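Local coordinates for protein C-X-C motif chemokine 13 (Homo sapiens, PDB 7JNY) that attracts B lymphocytes as a chemokine, binding the receptor CXCR5, and also binds heparin, at residues A[28-33]-A[42-47]. Sequence-based numbering, arbitrary orientation.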
loop_
_atom_site.group_PDB
_atom_site.type_symbol
_atom_site.label_atom_id
_atom_site.label_comp_id
_atom_site.label_asym_id
_atom_site.label_seq_id
_atom_site.Cartn_x
_atom_site.Cartn_y
_atom_site.Cartn_z
ATOM N N ASP A 28 10.179 1.288 -0.770
ATOM C CA ASP A 28 10.845 0.059 -0.356
ATOM C C ASP A 28 9.833 -1.035 -0.052
ATOM O O ASP A 28 10.050 -2.196 -0.383
ATOM C CB ASP A 28 11.670 0.265 0.907
ATOM C CG ASP A 28 13.032 0.852 0.625
ATOM O OD1 ASP A 28 13.539 0.686 -0.495
ATOM O OD2 ASP A 28 13.603 1.450 1.542
ATOM N N ARG A 29 8.746 -0.694 0.635
ATOM C CA ARG A 29 7.723 -1.670 0.964
ATOM C C ARG A 29 6.365 -1.005 0.885
ATOM O O ARG A 29 6.227 0.180 1.227
ATOM C CB ARG A 29 7.806 -2.206 2.386
ATOM C CG ARG A 29 9.009 -2.945 2.848
ATOM C CD ARG A 29 8.556 -3.656 4.130
ATOM N NE ARG A 29 8.928 -2.880 5.311
ATOM C CZ ARG A 29 8.627 -3.206 6.561
ATOM N NH1 ARG A 29 7.912 -4.284 6.847
ATOM N NH2 ARG A 29 9.058 -2.435 7.551
ATOM N N ILE A 30 5.348 -1.804 0.571
ATOM C CA ILE A 30 3.956 -1.376 0.711
ATOM C C ILE A 30 3.226 -2.399 1.570
ATOM O O ILE A 30 3.287 -3.599 1.291
ATOM C CB ILE A 30 3.258 -1.248 -0.644
ATOM C CG1 ILE A 30 3.879 -0.130 -1.478
ATOM C CG2 ILE A 30 1.784 -0.999 -0.452
ATOM C CD1 ILE A 30 3.660 -0.342 -2.954
ATOM N N GLN A 31 2.505 -1.933 2.588
ATOM C CA GLN A 31 1.799 -2.821 3.499
ATOM C C GLN A 31 0.314 -2.581 3.330
ATOM O O GLN A 31 -0.154 -1.442 3.460
ATOM C CB GLN A 31 2.187 -2.555 4.945
ATOM C CG GLN A 31 3.648 -2.795 5.229
ATOM C CD GLN A 31 3.971 -2.515 6.662
ATOM O OE1 GLN A 31 3.505 -1.525 7.223
ATOM N NE2 GLN A 31 4.799 -3.355 7.264
ATOM N N ILE A 32 -0.427 -3.633 3.038
ATOM C CA ILE A 32 -1.870 -3.525 2.856
ATOM C C ILE A 32 -2.528 -4.253 4.008
ATOM O O ILE A 32 -2.236 -5.435 4.252
ATOM C CB ILE A 32 -2.321 -4.102 1.514
ATOM C CG1 ILE A 32 -1.655 -3.308 0.389
ATOM C CG2 ILE A 32 -3.812 -3.994 1.345
ATOM C CD1 ILE A 32 -2.128 -3.717 -0.935
ATOM N N LEU A 33 -3.420 -3.550 4.706
ATOM C CA LEU A 33 -4.218 -4.152 5.769
ATOM C C LEU A 33 -5.679 -4.077 5.374
ATOM O O LEU A 33 -6.318 -3.024 5.564
ATOM C CB LEU A 33 -3.955 -3.426 7.081
ATOM C CG LEU A 33 -2.481 -3.481 7.476
ATOM C CD1 LEU A 33 -1.872 -2.140 7.199
ATOM C CD2 LEU A 33 -2.330 -3.862 8.938
ATOM N N LYS A 42 -9.773 -0.140 4.956
ATOM C CA LYS A 42 -8.521 -0.655 4.431
ATOM C C LYS A 42 -7.425 0.378 4.619
ATOM O O LYS A 42 -7.642 1.567 4.394
ATOM C CB LYS A 42 -8.676 -0.976 2.950
ATOM C CG LYS A 42 -7.412 -1.402 2.225
ATOM C CD LYS A 42 -7.875 -1.910 0.878
ATOM C CE LYS A 42 -6.726 -2.372 -0.002
ATOM N NZ LYS A 42 -7.291 -2.629 -1.363
ATOM N N GLU A 43 -6.247 -0.068 5.051
ATOM C CA GLU A 43 -5.116 0.830 5.229
ATOM C C GLU A 43 -4.007 0.398 4.272
ATOM O O GLU A 43 -3.881 -0.780 3.941
ATOM C CB GLU A 43 -4.620 0.840 6.667
ATOM C CG GLU A 43 -5.697 1.358 7.641
ATOM C CD GLU A 43 -5.151 1.614 9.039
ATOM O OE1 GLU A 43 -4.485 0.710 9.584
ATOM O OE2 GLU A 43 -5.394 2.686 9.570
ATOM N N ILE A 44 -3.249 1.371 3.779
ATOM C CA ILE A 44 -2.126 1.111 2.870
ATOM C C ILE A 44 -0.983 1.967 3.378
ATOM O O ILE A 44 -1.089 3.200 3.397
ATOM C CB ILE A 44 -2.436 1.436 1.405
ATOM C CG1 ILE A 44 -3.629 0.615 0.883
ATOM C CG2 ILE A 44 -1.169 1.186 0.556
ATOM C CD1 ILE A 44 -3.890 0.719 -0.633
ATOM N N ILE A 45 0.095 1.330 3.823
ATOM C CA ILE A 45 1.224 2.040 4.412
ATOM C C ILE A 45 2.431 1.888 3.487
ATOM O O ILE A 45 2.832 0.765 3.158
ATOM C CB ILE A 45 1.538 1.522 5.813
ATOM C CG1 ILE A 45 0.264 1.644 6.683
ATOM C CG2 ILE A 45 2.684 2.298 6.398
ATOM C CD1 ILE A 45 0.393 1.018 8.035
ATOM N N VAL A 46 3.004 3.000 3.072
ATOM C CA VAL A 46 4.128 3.009 2.124
ATOM C C VAL A 46 5.408 3.359 2.861
ATOM O O VAL A 46 5.512 4.425 3.495
ATOM C CB VAL A 46 3.882 3.993 0.972
ATOM C CG1 VAL A 46 5.119 4.044 0.054
ATOM C CG2 VAL A 46 2.640 3.598 0.198
ATOM N N TRP A 47 6.396 2.468 2.769
ATOM C CA TRP A 47 7.703 2.687 3.386
ATOM C C TRP A 47 8.637 3.238 2.337
ATOM O O TRP A 47 9.015 2.519 1.405
ATOM C CB TRP A 47 8.265 1.399 3.970
ATOM C CG TRP A 47 7.447 0.932 5.070
ATOM C CD1 TRP A 47 6.128 0.594 5.020
ATOM C CD2 TRP A 47 7.849 0.810 6.424
ATOM N NE1 TRP A 47 5.691 0.225 6.267
ATOM C CE2 TRP A 47 6.731 0.356 7.149
ATOM C CE3 TRP A 47 9.056 1.028 7.101
ATOM C CZ2 TRP A 47 6.781 0.112 8.520
ATOM C CZ3 TRP A 47 9.106 0.785 8.459
ATOM C CH2 TRP A 47 7.974 0.333 9.155
#
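Arg29 and Trp47 run side by side off the same face of the sheet, and the arginine head lies over one face of the indole. The evidence for a cation-pi contact is the position of Arg29 CZ, 4.0 Å from the centroid of the six-membered ring of Trp47 and only 9° off its normal. The planes are not stacked flat: they stand 43° apart, which tips Arg29 NH2 down to 3.3 Å from Trp47 CZ3. A bend at chi3 turns the guanidinium over the ring, while Arg29 NH1 forms a salt bridge with Glu4. Gln31 meets the same indole at its edge: Trp47 NE1 donates to Gln31 OE1 at 3.0 Å. Here the donor sits above the amide's carbonyl plane, not on a lone pair, and amide and ring planes are 75° apart; Gln31 NE2 hydrogen-bonds to Glu4 of strand 2-5. With an alanine at Trp47 the Arg29 guanidinium would lose its aromatic face and Gln31 OE1 its indole donor, and both groups would probably turn more freely, though Glu4 still holds each of them. These strands, 29-33 and 43-47, form the first antiparallel hairpin of the chemokine fold, paired Arg29 with Trp47 through Leu33 with Glu43. At the Trp47 end a classic beta bulge sets two residues against one: Asp28 N hydrogen-bonds to Trp47 O at 2.8 Å, whereas Arg29 N makes a weak bond to that oxygen at 3.3 Å. On the face that carries Arg29, Gln31 and Trp47, Leu33 CD1 crosses to Ile45 CD1 at 4.0 Å. On the other face, Ile30 and Ile44 point the same way, their CG2 methyls 3.8 Å apart, and Met66 and Ile63 of helix 61-72 pack against Ile30 and Ile44, respectively.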